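Local coordinates for ribosome maturation protein SDO1 homolog (Methanothermobacter thermautotrophicus, PDB 2WBM) that probably acts in ribosome maturation and binds RNA, as expected of an archaeal member of the SBDS family with a flexible conformation, at residues Val28-Glu33 and Val99-Gly104; Glu37-Leu42 and Gln67-Asp72; Leu47-Arg52 and Asp158-Val163; Ser59-Leu64 and Asp92-Thr97. All blocks are in the same frame, centred on the assembly; numbering follows the deposited sequence.

Contact 1 (Val28-Glu33 and Val99-Gly104)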
loop_
_atom_site.group_PDB
_atom_site.type_symbol
_atom_site.label_atom_id
_atom_site.label_comp_id
_atom_site.label_asym_id
_atom_site.label_seq_id
_atom_site.Cartn_x
_atom_site.Cartn_y
_atom_site.Cartn_z
ATOM N N VAL A 28 -4.826 16.895 -4.863
ATOM C CA VAL A 28 -6.017 16.632 -5.665
ATOM C C VAL A 28 -7.156 17.400 -5.015
ATOM O O VAL A 28 -6.991 17.981 -3.931
ATOM C CB VAL A 28 -6.307 15.091 -5.797
ATOM C CG1 VAL A 28 -5.094 14.373 -6.402
ATOM C CG2 VAL A 28 -6.661 14.475 -4.423
ATOM N N ILE A 29 -8.294 17.443 -5.683
ATOM C CA ILE A 29 -9.433 18.158 -5.167
ATOM C C ILE A 29 -10.466 17.184 -4.622
ATOM O O ILE A 29 -10.783 16.188 -5.282
ATOM C CB ILE A 29 -10.035 19.011 -6.300
ATOM C CG1 ILE A 29 -9.081 20.176 -6.609
ATOM C CG2 ILE A 29 -11.449 19.506 -5.921
ATOM C CD1 ILE A 29 -9.385 20.882 -7.924
ATOM N N ALA A 30 -10.951 17.439 -3.411
ATOM C CA ALA A 30 -12.150 16.761 -2.920
ATOM C C ALA A 30 -13.297 17.752 -3.058
ATOM O O ALA A 30 -13.185 18.910 -2.630
ATOM C CB ALA A 30 -11.976 16.305 -1.455
ATOM N N ARG A 31 -14.377 17.309 -3.677
ATOM C CA ARG A 31 -15.487 18.175 -4.062
ATOM C C ARG A 31 -16.793 17.644 -3.481
ATOM O O ARG A 31 -17.048 16.440 -3.514
ATOM C CB ARG A 31 -15.606 18.164 -5.595
ATOM C CG ARG A 31 -16.821 18.895 -6.131
ATOM C CD ARG A 31 -16.901 18.747 -7.616
ATOM N NE ARG A 31 -15.855 19.509 -8.304
ATOM C CZ ARG A 31 -15.531 19.358 -9.590
ATOM N NH1 ARG A 31 -16.168 18.477 -10.375
ATOM N NH2 ARG A 31 -14.580 20.123 -10.116
ATOM N N LEU A 32 -17.624 18.545 -2.964
ATOM C CA LEU A 32 -18.966 18.195 -2.571
ATOM C C LEU A 32 -19.924 19.229 -3.157
ATOM O O LEU A 32 -19.684 20.435 -3.008
ATOM C CB LEU A 32 -19.071 18.173 -1.045
ATOM C CG LEU A 32 -20.462 17.819 -0.491
ATOM C CD1 LEU A 32 -20.908 16.442 -0.937
ATOM C CD2 LEU A 32 -20.421 17.878 1.045
ATOM N N GLU A 33 -20.985 18.761 -3.809
ATOM C CA GLU A 33 -22.017 19.649 -4.375
ATOM C C GLU A 33 -23.284 19.617 -3.547
ATOM O O GLU A 33 -23.787 18.539 -3.224
ATOM C CB GLU A 33 -22.376 19.250 -5.808
ATOM C CG GLU A 33 -21.235 19.369 -6.773
ATOM C CD GLU A 33 -21.674 19.315 -8.224
ATOM O OE1 GLU A 33 -22.897 19.258 -8.499
ATOM O OE2 GLU A 33 -20.783 19.329 -9.094
ATOM N N VAL A 99 -16.529 16.441 6.102
ATOM C CA VAL A 99 -17.786 16.177 5.373
ATOM C C VAL A 99 -17.515 16.072 3.861
ATOM O O VAL A 99 -18.004 15.148 3.192
ATOM C CB VAL A 99 -18.875 17.239 5.663
ATOM C CG1 VAL A 99 -20.188 16.856 4.973
ATOM C CG2 VAL A 99 -19.096 17.357 7.184
ATOM N N ILE A 100 -16.709 16.987 3.339
ATOM C CA ILE A 100 -16.363 16.939 1.915
ATOM C C ILE A 100 -15.625 15.629 1.610
ATOM O O ILE A 100 -15.944 14.936 0.634
ATOM C CB ILE A 100 -15.552 18.155 1.456
ATOM C CG1 ILE A 100 -16.385 19.434 1.606
ATOM C CG2 ILE A 100 -15.120 17.973 -0.006
ATOM C CD1 ILE A 100 -15.631 20.712 1.218
ATOM N N LEU A 101 -14.660 15.273 2.455
ATOM C CA LEU A 101 -13.910 14.021 2.252
ATOM C C LEU A 101 -14.771 12.760 2.318
ATOM O O LEU A 101 -14.601 11.809 1.524
ATOM C CB LEU A 101 -12.751 13.924 3.252
ATOM C CG LEU A 101 -11.578 14.879 2.991
ATOM C CD1 LEU A 101 -10.642 14.890 4.181
ATOM C CD2 LEU A 101 -10.825 14.484 1.707
ATOM N N ARG A 102 -15.699 12.732 3.270
ATOM C CA ARG A 102 -16.469 11.531 3.491
ATOM C C ARG A 102 -17.674 11.395 2.572
ATOM O O ARG A 102 -18.069 10.284 2.266
ATOM C CB ARG A 102 -16.881 11.420 4.960
ATOM C CG ARG A 102 -15.699 11.083 5.857
ATOM C CD ARG A 102 -16.014 11.378 7.307
ATOM N NE ARG A 102 -14.940 10.943 8.200
ATOM C CZ ARG A 102 -14.676 11.503 9.376
ATOM N NH1 ARG A 102 -15.397 12.530 9.800
ATOM N NH2 ARG A 102 -13.688 11.040 10.126
ATOM N N ARG A 103 -18.236 12.516 2.124
ATOM C CA ARG A 103 -19.475 12.497 1.338
ATOM C C ARG A 103 -19.272 12.876 -0.127
ATOM O O ARG A 103 -20.168 12.657 -0.952
ATOM C CB ARG A 103 -20.517 13.453 1.941
ATOM C CG ARG A 103 -21.014 13.095 3.353
ATOM C CD ARG A 103 -21.847 11.851 3.355
ATOM N NE ARG A 103 -22.533 11.657 4.628
ATOM C CZ ARG A 103 -23.856 11.664 4.787
ATOM N NH1 ARG A 103 -24.663 11.846 3.746
ATOM N NH2 ARG A 103 -24.376 11.469 5.992
ATOM N N GLY A 104 -18.108 13.435 -0.433
ATOM C CA GLY A 104 -17.838 14.016 -1.751
ATOM C C GLY A 104 -17.069 13.113 -2.691
ATOM O O GLY A 104 -16.978 11.891 -2.477
#

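Contact 2 (Glu37-Leu42 and Gln67-Asp72)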
loop_
_atom_site.group_PDB
_atom_site.type_symbol
_atom_site.label_atom_id
_atom_site.label_comp_id
_atom_site.label_asym_id
_atom_site.label_seq_id
_atom_site.Cartn_x
_atom_site.Cartn_y
_atom_site.Cartn_z
ATOM N N GLU A 37 -24.215 23.885 -5.990
ATOM C CA GLU A 37 -23.063 24.664 -5.536
ATOM C C GLU A 37 -21.917 23.757 -5.091
ATOM O O GLU A 37 -22.093 22.935 -4.192
ATOM C CB GLU A 37 -23.461 25.613 -4.389
ATOM C CG GLU A 37 -24.484 26.679 -4.782
ATOM C CD GLU A 37 -23.896 27.800 -5.670
ATOM O OE1 GLU A 37 -22.706 27.718 -6.036
ATOM O OE2 GLU A 37 -24.637 28.756 -6.002
ATOM N N ARG A 38 -20.739 23.924 -5.703
ATOM C CA ARG A 38 -19.542 23.177 -5.316
ATOM C C ARG A 38 -18.734 23.807 -4.182
ATOM O O ARG A 38 -18.587 25.027 -4.092
ATOM C CB ARG A 38 -18.599 22.993 -6.498
ATOM C CG ARG A 38 -19.169 22.128 -7.579
ATOM C CD ARG A 38 -18.259 22.101 -8.756
ATOM N NE ARG A 38 -18.867 21.339 -9.835
ATOM C CZ ARG A 38 -18.315 21.151 -11.028
ATOM N NH1 ARG A 38 -17.126 21.675 -11.306
ATOM N NH2 ARG A 38 -18.960 20.448 -11.943
ATOM N N PHE A 39 -18.246 22.934 -3.321
ATOM C CA PHE A 39 -17.322 23.241 -2.243
ATOM C C PHE A 39 -16.171 22.268 -2.418
ATOM O O PHE A 39 -16.382 21.044 -2.570
ATOM C CB PHE A 39 -17.985 23.030 -0.878
ATOM C CG PHE A 39 -19.142 23.957 -0.602
ATOM C CD1 PHE A 39 -18.946 25.148 0.103
ATOM C CD2 PHE A 39 -20.435 23.628 -1.028
ATOM C CE1 PHE A 39 -20.011 25.999 0.385
ATOM C CE2 PHE A 39 -21.514 24.471 -0.781
ATOM C CZ PHE A 39 -21.316 25.669 -0.053
ATOM N N GLU A 40 -14.956 22.801 -2.437
ATOM C CA GLU A 40 -13.778 22.021 -2.795
ATOM C C GLU A 40 -12.648 22.321 -1.837
ATOM O O GLU A 40 -12.494 23.465 -1.381
ATOM C CB GLU A 40 -13.307 22.353 -4.204
ATOM C CG GLU A 40 -14.356 21.951 -5.278
ATOM C CD GLU A 40 -13.960 22.256 -6.695
ATOM O OE1 GLU A 40 -12.866 22.828 -6.944
ATOM O OE2 GLU A 40 -14.774 21.917 -7.586
ATOM N N VAL A 41 -11.846 21.296 -1.572
ATOM C CA VAL A 41 -10.612 21.465 -0.799
ATOM C C VAL A 41 -9.447 20.800 -1.512
ATOM O O VAL A 41 -9.648 19.878 -2.302
ATOM C CB VAL A 41 -10.752 20.899 0.655
ATOM C CG1 VAL A 41 -11.646 21.824 1.491
ATOM C CG2 VAL A 41 -11.285 19.427 0.659
ATOM N N LEU A 42 -8.238 21.297 -1.258
ATOM C CA LEU A 42 -7.025 20.763 -1.864
ATOM C C LEU A 42 -6.393 19.841 -0.844
ATOM O O LEU A 42 -6.123 20.263 0.291
ATOM C CB LEU A 42 -6.056 21.893 -2.212
ATOM C CG LEU A 42 -6.511 22.718 -3.422
ATOM C CD1 LEU A 42 -5.698 24.019 -3.540
ATOM C CD2 LEU A 42 -6.340 21.857 -4.671
ATOM N N GLN A 67 -5.769 25.286 4.675
ATOM C CA GLN A 67 -7.037 25.211 5.410
ATOM C C GLN A 67 -8.029 26.229 4.864
ATOM O O GLN A 67 -8.367 27.195 5.543
ATOM C CB GLN A 67 -6.808 25.418 6.915
ATOM C CG GLN A 67 -5.867 24.392 7.522
ATOM C CD GLN A 67 -5.724 24.550 9.031
ATOM O OE1 GLN A 67 -6.305 25.452 9.632
ATOM N NE2 GLN A 67 -4.916 23.690 9.643
ATOM N N GLU A 68 -8.464 26.018 3.623
ATOM C CA GLU A 68 -9.384 26.952 2.958
ATOM C C GLU A 68 -10.398 26.125 2.201
ATOM O O GLU A 68 -10.057 25.067 1.652
ATOM C CB GLU A 68 -8.657 27.856 1.963
ATOM C CG GLU A 68 -7.605 28.725 2.578
ATOM C CD GLU A 68 -6.925 29.596 1.537
ATOM O OE1 GLU A 68 -6.262 29.017 0.656
ATOM O OE2 GLU A 68 -7.044 30.833 1.613
ATOM N N VAL A 69 -11.637 26.595 2.185
ATOM C CA VAL A 69 -12.690 25.923 1.427
ATOM C C VAL A 69 -12.961 26.774 0.191
ATOM O O VAL A 69 -13.239 27.984 0.278
ATOM C CB VAL A 69 -13.972 25.708 2.262
ATOM C CG1 VAL A 69 -15.049 25.024 1.399
ATOM C CG2 VAL A 69 -13.669 24.856 3.526
ATOM N N PHE A 70 -12.849 26.139 -0.974
ATOM C CA PHE A 70 -13.026 26.836 -2.236
ATOM C C PHE A 70 -14.407 26.587 -2.834
ATOM O O PHE A 70 -15.028 25.554 -2.599
ATOM C CB PHE A 70 -11.972 26.350 -3.252
ATOM C CG PHE A 70 -10.548 26.676 -2.852
ATOM C CD1 PHE A 70 -9.960 27.849 -3.287
ATOM C CD2 PHE A 70 -9.820 25.800 -2.016
ATOM C CE1 PHE A 70 -8.624 28.174 -2.918
ATOM C CE2 PHE A 70 -8.497 26.123 -1.615
ATOM C CZ PHE A 70 -7.903 27.302 -2.086
ATOM N N ARG A 71 -14.856 27.532 -3.648
ATOM C CA ARG A 71 -15.948 27.267 -4.578
ATOM C C ARG A 71 -15.364 26.520 -5.769
ATOM O O ARG A 71 -15.980 25.593 -6.293
ATOM C CB ARG A 71 -16.570 28.572 -5.045
ATOM C CG ARG A 71 -17.198 29.349 -3.875
ATOM C CD ARG A 71 -17.754 30.654 -4.362
ATOM N NE ARG A 71 -19.130 30.505 -4.860
ATOM C CZ ARG A 71 -19.746 31.381 -5.648
ATOM N NH1 ARG A 71 -19.108 32.452 -6.095
ATOM N NH2 ARG A 71 -20.999 31.162 -6.016
ATOM N N ASP A 72 -14.182 26.952 -6.215
ATOM C CA ASP A 72 -13.467 26.254 -7.277
ATOM C C ASP A 72 -11.982 26.308 -6.955
ATOM O O ASP A 72 -11.358 27.362 -7.039
ATOM C CB ASP A 72 -13.757 26.848 -8.662
ATOM C CG ASP A 72 -13.113 26.036 -9.786
ATOM O OD1 ASP A 72 -11.888 25.811 -9.734
ATOM O OD2 ASP A 72 -13.831 25.612 -10.716
HETATM O O HOH W 1 -15.747 23.790 -9.489
HETATM O O HOH W 2 -11.948 22.649 -9.421
HETATM O O HOH W 3 -8.089 23.374 0.643
#

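Contact 3 (Leu47-Arg52 and Asp158-Val163)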
loop_
_atom_site.group_PDB
_atom_site.type_symbol
_atom_site.label_atom_id
_atom_site.label_comp_id
_atom_site.label_asym_id
_atom_site.label_seq_id
_atom_site.Cartn_x
_atom_site.Cartn_y
_atom_site.Cartn_z
ATOM N N LEU A 47 -3.252 10.645 1.857
ATOM C CA LEU A 47 -3.836 10.855 3.176
ATOM C C LEU A 47 -5.355 10.992 3.107
ATOM O O LEU A 47 -6.049 10.507 4.007
ATOM C CB LEU A 47 -3.187 12.041 3.888
ATOM C CG LEU A 47 -1.712 11.839 4.266
ATOM C CD1 LEU A 47 -1.169 13.122 4.904
ATOM C CD2 LEU A 47 -1.492 10.626 5.184
ATOM N N ALA A 48 -5.861 11.608 2.034
ATOM C CA ALA A 48 -7.306 11.696 1.797
ATOM C C ALA A 48 -7.906 10.291 1.663
ATOM O O ALA A 48 -8.966 10.008 2.233
ATOM C CB ALA A 48 -7.622 12.556 0.548
ATOM N N ALA A 49 -7.227 9.406 0.931
ATOM C CA ALA A 49 -7.710 8.034 0.781
ATOM C C ALA A 49 -7.748 7.309 2.128
ATOM O O ALA A 49 -8.698 6.572 2.419
ATOM C CB ALA A 49 -6.861 7.259 -0.234
ATOM N N GLU A 50 -6.713 7.519 2.943
ATOM C CA GLU A 50 -6.629 6.909 4.275
ATOM C C GLU A 50 -7.726 7.434 5.196
ATOM O O GLU A 50 -8.325 6.658 5.955
ATOM C CB GLU A 50 -5.258 7.158 4.930
ATOM C CG GLU A 50 -4.106 6.314 4.396
ATOM C CD GLU A 50 -4.318 4.810 4.553
ATOM O OE1 GLU A 50 -4.955 4.366 5.541
ATOM O OE2 GLU A 50 -3.819 4.063 3.685
ATOM N N PHE A 51 -7.964 8.745 5.129
ATOM C CA PHE A 51 -8.986 9.418 5.937
ATOM C C PHE A 51 -10.372 8.836 5.684
ATOM O O PHE A 51 -11.167 8.699 6.618
ATOM C CB PHE A 51 -8.997 10.920 5.655
ATOM C CG PHE A 51 -9.860 11.717 6.603
ATOM C CD1 PHE A 51 -9.346 12.166 7.817
ATOM C CD2 PHE A 51 -11.183 12.015 6.279
ATOM C CE1 PHE A 51 -10.139 12.911 8.699
ATOM C CE2 PHE A 51 -11.983 12.764 7.151
ATOM C CZ PHE A 51 -11.456 13.213 8.360
ATOM N N ARG A 52 -10.642 8.486 4.424
ATOM C CA ARG A 52 -11.906 7.868 4.030
ATOM C C ARG A 52 -12.130 6.458 4.584
ATOM O O ARG A 52 -13.267 5.994 4.641
ATOM C CB ARG A 52 -12.025 7.835 2.511
ATOM C CG ARG A 52 -12.262 9.165 1.880
ATOM C CD ARG A 52 -12.397 8.949 0.393
ATOM N NE ARG A 52 -13.149 10.021 -0.221
ATOM C CZ ARG A 52 -13.696 9.961 -1.425
ATOM N NH1 ARG A 52 -13.578 8.869 -2.171
ATOM N NH2 ARG A 52 -14.365 11.002 -1.878
ATOM N N ASP A 158 -7.633 1.409 -10.001
ATOM C CA ASP A 158 -8.166 2.731 -9.650
ATOM C C ASP A 158 -7.023 3.672 -9.305
ATOM O O ASP A 158 -6.076 3.272 -8.626
ATOM C CB ASP A 158 -9.098 2.618 -8.447
ATOM C CG ASP A 158 -9.912 3.871 -8.234
ATOM O OD1 ASP A 158 -10.906 4.031 -8.965
ATOM O OD2 ASP A 158 -9.547 4.703 -7.368
ATOM N N PRO A 159 -7.115 4.952 -9.729
ATOM C CA PRO A 159 -6.075 5.915 -9.363
ATOM C C PRO A 159 -6.040 6.264 -7.860
ATOM O O PRO A 159 -4.980 6.622 -7.340
ATOM C CB PRO A 159 -6.473 7.168 -10.164
ATOM C CG PRO A 159 -7.976 7.012 -10.368
ATOM C CD PRO A 159 -8.124 5.543 -10.635
ATOM N N PHE A 160 -7.178 6.156 -7.169
ATOM C CA PHE A 160 -7.311 6.762 -5.839
ATOM C C PHE A 160 -7.382 5.775 -4.674
ATOM O O PHE A 160 -6.766 6.005 -3.624
ATOM C CB PHE A 160 -8.519 7.714 -5.804
ATOM C CG PHE A 160 -8.715 8.413 -4.477
ATOM C CD1 PHE A 160 -7.885 9.472 -4.100
ATOM C CD2 PHE A 160 -9.726 8.009 -3.600
ATOM C CE1 PHE A 160 -8.049 10.115 -2.871
ATOM C CE2 PHE A 160 -9.908 8.646 -2.375
ATOM C CZ PHE A 160 -9.066 9.714 -2.006
ATOM N N LYS A 161 -8.160 4.705 -4.838
ATOM C CA LYS A 161 -8.320 3.694 -3.792
ATOM C C LYS A 161 -6.956 3.219 -3.313
ATOM O O LYS A 161 -6.040 3.060 -4.108
ATOM C CB LYS A 161 -9.109 2.499 -4.324
ATOM C CG LYS A 161 -10.565 2.806 -4.624
ATOM C CD LYS A 161 -11.293 1.554 -5.054
ATOM C CE LYS A 161 -12.688 1.874 -5.564
ATOM N NZ LYS A 161 -13.305 0.648 -6.140
ATOM N N THR A 162 -6.819 3.002 -2.011
ATOM C CA THR A 162 -5.522 2.577 -1.468
ATOM C C THR A 162 -5.041 1.260 -2.085
ATOM O O THR A 162 -5.842 0.398 -2.480
ATOM C CB THR A 162 -5.557 2.438 0.048
ATOM O OG1 THR A 162 -6.474 1.399 0.407
ATOM C CG2 THR A 162 -5.985 3.768 0.713
ATOM N N VAL A 163 -3.725 1.118 -2.184
ATOM C CA VAL A 163 -3.130 -0.145 -2.637
ATOM C C VAL A 163 -3.659 -1.331 -1.815
ATOM O O VAL A 163 -4.025 -2.357 -2.387
ATOM C CB VAL A 163 -1.583 -0.080 -2.614
ATOM C CG1 VAL A 163 -0.977 -1.455 -2.844
ATOM C CG2 VAL A 163 -1.095 0.883 -3.672
#

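Contact 4 (Ser59-Leu64 and Asp92-Thr97)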
loop_
_atom_site.group_PDB
_atom_site.type_symbol
_atom_site.label_atom_id
_atom_site.label_comp_id
_atom_site.label_asym_id
_atom_site.label_seq_id
_atom_site.Cartn_x
_atom_site.Cartn_y
_atom_site.Cartn_z
ATOM N N SER A 59 -5.278 12.722 10.750
ATOM C CA SER A 59 -5.982 13.947 11.112
ATOM C C SER A 59 -6.289 14.799 9.888
ATOM O O SER A 59 -5.508 14.843 8.929
ATOM C CB SER A 59 -5.172 14.758 12.118
ATOM O OG SER A 59 -4.260 15.596 11.439
ATOM N N VAL A 60 -7.426 15.488 9.932
ATOM C CA VAL A 60 -7.833 16.349 8.842
ATOM C C VAL A 60 -6.778 17.432 8.539
ATOM O O VAL A 60 -6.566 17.784 7.366
ATOM C CB VAL A 60 -9.266 16.932 9.054
ATOM C CG1 VAL A 60 -9.301 18.013 10.129
ATOM C CG2 VAL A 60 -9.806 17.464 7.747
ATOM N N GLU A 61 -6.104 17.925 9.583
ATOM C CA GLU A 61 -5.052 18.930 9.421
ATOM C C GLU A 61 -3.911 18.410 8.544
ATOM O O GLU A 61 -3.317 19.169 7.784
ATOM C CB GLU A 61 -4.517 19.406 10.773
ATOM C CG GLU A 61 -5.550 20.198 11.572
ATOM C CD GLU A 61 -6.377 19.340 12.532
ATOM O OE1 GLU A 61 -6.515 18.114 12.311
ATOM O OE2 GLU A 61 -6.892 19.906 13.520
ATOM N N ASP A 62 -3.627 17.117 8.622
ATOM C CA ASP A 62 -2.571 16.550 7.786
ATOM C C ASP A 62 -3.032 16.290 6.340
ATOM O O ASP A 62 -2.213 16.220 5.431
ATOM C CB ASP A 62 -1.979 15.311 8.437
ATOM C CG ASP A 62 -1.233 15.643 9.739
ATOM O OD1 ASP A 62 -0.654 16.751 9.855
ATOM O OD2 ASP A 62 -1.245 14.808 10.647
ATOM N N VAL A 63 -4.336 16.152 6.144
ATOM C CA VAL A 63 -4.900 15.908 4.813
ATOM C C VAL A 63 -4.869 17.187 3.947
ATOM O O VAL A 63 -4.548 17.130 2.757
ATOM C CB VAL A 63 -6.343 15.355 4.905
ATOM C CG1 VAL A 63 -6.942 15.175 3.515
ATOM C CG2 VAL A 63 -6.370 14.027 5.646
ATOM N N LEU A 64 -5.188 18.331 4.557
ATOM C CA LEU A 64 -5.349 19.596 3.812
ATOM C C LEU A 64 -4.037 20.216 3.370
ATOM O O LEU A 64 -3.140 20.382 4.169
ATOM C CB LEU A 64 -6.115 20.622 4.655
ATOM C CG LEU A 64 -7.611 20.329 4.759
ATOM C CD1 LEU A 64 -8.186 21.039 5.970
ATOM C CD2 LEU A 64 -8.359 20.751 3.473
ATOM N N ASP A 92 -16.124 26.663 9.747
ATOM C CA ASP A 92 -14.791 26.191 10.099
ATOM C C ASP A 92 -14.288 25.197 9.051
ATOM O O ASP A 92 -14.845 24.103 8.925
ATOM C CB ASP A 92 -14.824 25.532 11.489
ATOM C CG ASP A 92 -13.429 25.166 12.006
ATOM O OD1 ASP A 92 -12.478 25.081 11.199
ATOM O OD2 ASP A 92 -13.290 24.970 13.229
ATOM N N PRO A 93 -13.229 25.556 8.302
ATOM C CA PRO A 93 -12.684 24.628 7.281
ATOM C C PRO A 93 -12.292 23.255 7.838
ATOM O O PRO A 93 -12.351 22.267 7.108
ATOM C CB PRO A 93 -11.431 25.353 6.785
ATOM C CG PRO A 93 -11.768 26.802 6.968
ATOM C CD PRO A 93 -12.488 26.835 8.315
ATOM N N LEU A 94 -11.903 23.193 9.114
ATOM C CA LEU A 94 -11.523 21.912 9.718
ATOM C C LEU A 94 -12.756 21.065 10.058
ATOM O O LEU A 94 -12.639 19.866 10.294
ATOM C CB LEU A 94 -10.627 22.118 10.951
ATOM C CG LEU A 94 -9.277 22.802 10.640
ATOM C CD1 LEU A 94 -8.431 23.024 11.885
ATOM C CD2 LEU A 94 -8.473 22.029 9.574
ATOM N N GLU A 95 -13.926 21.699 10.084
ATOM C CA GLU A 95 -15.177 20.977 10.336
ATOM C C GLU A 95 -15.898 20.687 9.018
ATOM O O GLU A 95 -16.603 19.687 8.896
ATOM C CB GLU A 95 -16.078 21.738 11.317
ATOM C CG GLU A 95 -15.518 21.791 12.746
ATOM C CD GLU A 95 -16.351 22.629 13.708
ATOM O OE1 GLU A 95 -17.338 23.266 13.280
ATOM O OE2 GLU A 95 -16.014 22.655 14.914
ATOM N N VAL A 96 -15.710 21.552 8.031
ATOM C CA VAL A 96 -16.297 21.331 6.710
ATOM C C VAL A 96 -15.571 20.206 5.957
ATOM O O VAL A 96 -16.200 19.362 5.310
ATOM C CB VAL A 96 -16.304 22.636 5.885
ATOM C CG1 VAL A 96 -16.691 22.363 4.418
ATOM C CG2 VAL A 96 -17.258 23.648 6.518
ATOM N N THR A 97 -14.243 20.218 6.032
ATOM C CA THR A 97 -13.426 19.290 5.244
ATOM C C THR A 97 -13.748 17.790 5.454
ATOM O O THR A 97 -13.823 17.047 4.462
ATOM C CB THR A 97 -11.921 19.589 5.427
ATOM O OG1 THR A 97 -11.631 20.873 4.869
ATOM C CG2 THR A 97 -11.067 18.525 4.754
#

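Contact 1 (Val28-Glu33 and Val99-Gly104)
Ala30 lays its CB against two branches of the helix above it, 3.8 Å from CG2 of Ile100 and equally close to CD2 of Leu101. This is helix-on-sheet packing in the alpha/beta N-terminal domain of the SBDS family: strand 28-34, the central strand of a three-stranded antiparallel sheet, runs beneath the end of helix 93-103, and the short axes cross at 85° with 7.1 Å between them. Ile100 works as the wedge. Its CG2 drops onto the strand backbone, 3.4 Å from Ala30 O, while its CG1 rests on Leu32 CB. Leu32 divides its two methyls between partners. With CG anti to the backbone N (chi1 180°), CD2 reaches CG1 of Val99 at 4.1 Å and CD1 lies by Arg103 O and Gly104 CA, so the leucine spans the last turn of the helix. On the opposite face of the strand Arg31 has its CB directed away from the helix, and its NE makes a salt bridge to Glu40 on the adjacent strand. At Gly104 the chain leaves helical conformation and turns toward strand 105-107, which pairs with strand 28-34. The backbones come together there, with CA of Gly104 just 3.1 Å from Arg31 O.

Contact 2 (Glu37-Leu42 and Gln67-Asp72)
Glu40 and Phe70 hold the two backbones together through a pair of hydrogen bonds, Phe70 N to Glu40 O at 2.7 Å and Glu40 N to Phe70 O at 2.8 Å. The first is nearly straight, 165° at the hydrogen. A CA-H...O contact from Phe39 CA to Phe70 O reinforces the bridge. On the face of Phe39 and Val41, CG1 of Val69 meets the Phe39 ring at its edge and CG2 meets Val41 CG1 at 4.2 Å. On the face of Glu40 and Leu42, Leu42 CD1 lies 4.0 Å from Phe70 CE2. Farther out, Glu40 runs extended beyond CG (chi2 180°), which carries its OE1 to 4.2 Å from Asp72 OD1. Water 2 donates to Glu40 OE1 and weakly to Asp72 OD1. Water 1 joins Glu40 OE2 to Asp72 OD2 and accepts from Arg38 NH1, whose NE makes a salt bridge to Glu33; Arg31 forms a salt bridge with Glu40 and probably moderates the repulsion. Ala73 N and Lys75 N bind Glu40 OE1 and Asp72 OD1 respectively. Such an isolated antiparallel hydrogen-bonded pair is a single beta bridge, joining the loop to edge strand 37-43.

Contact 3 (Leu47-Arg52 and Asp158-Val163)
Asp158 OD2 accepts two backbone N-H groups, from Phe160 N at 2.8 Å and from Lys161 N at 2.9 Å, and so folds the loop that carries Phe160 to helix 45-52. The first bond makes an Asx turn and the second an Asx motif. They approach differently: Phe160 N comes from above the carboxylate plane, Lys161 N on the anti side. The contact joins the N-terminal domain to domain II of the SBDS fold. Phe160, its CG anti to the backbone N (chi1 -179°), drives its ring toward the helix, where CZ lies 3.5 Å from Ala49 N. Over one ring face sits Ala49 CB in a CH-pi contact, 4.0 Å from the ring centroid and displaced toward the rim. Arg52 closes the ring edge with CD, which lies in the ring plane 3.7 Å from CE2, while its guanidinium stands almost perpendicular to the ring, at 83°. Leu101 O accepts a hydrogen bond from Arg52 NE and thereby ties this arginine to helix 93-103. Thr162 is the N-cap of helix 163-174, its OG1 bonded to Glu165 N. Its other branch serves the interface: CG2 touches Ala49 CB at 3.7 Å and Glu50 OE2 at the same distance.

Contact 4 (Ser59-Leu64 and Asp92-Thr97)
Val60 faces helix 93-103 with both methyls, CG1 lying 3.8 Å from Leu94 O and CG2 pressed against CG2 of Thr97. That methyl pair is tight, 3.4 Å apart, closer than usual for two carbons. The valine stands in the first turn of helix 60-63, whose start is capped by Ser59 OG accepting from Asp62 N. Next comes Glu61, whose chain crosses Leu94 at about a right angle: CG rests 4.0 Å from both leucine methyls, and the bend at chi2 brings OE2 back toward CD1. Val63 packs on Leu47, Ala48 and Phe51 of helix 45-52. Leu64, just past the helix, completes the row. Its CD1 meets CD2 of Leu94 at 3.7 Å, and its two methyls reach Thr97 tip to tip, each 3.6 Å from OG1. That hydroxyl is engaged within its own helix, donating to Pro93 O at 2.7 Å. This bond holds chi1 near -66°, which presents CG2 to Val60; Thr97 N reaches the same oxygen from the opposite face of the carbonyl plane. Asp92 caps the start of this helix, OD1 accepting from Leu94 N at 2.9 Å, and Val41 of the sheet lies beneath both Leu64 and Thr97. The whole is apolar helix-helix packing between two N-capped helices, above the sheet of the SBDS N-terminal domain.

From the N terminus, strand 28-34 opens the long loop that contact 1 closes at the end of helix 93-103. Contacts 2 and 4 both fall within that loop. Contact 2 joins the next strand to residues 67-72, and contact 4 joins helix 60-63 to the start of helix 93-103; their segments alternate along the chain, so the two loops cross. Together these three contacts bind sheet, helices and connecting loop into the N-terminal domain. Contact 3 reaches farther, spanning 106 residues to domain II. It encloses contact 4 and crosses contacts 1 and 2, while Phe51 on its helix packs on Leu101 of contact 1 and Val60 of contact 4.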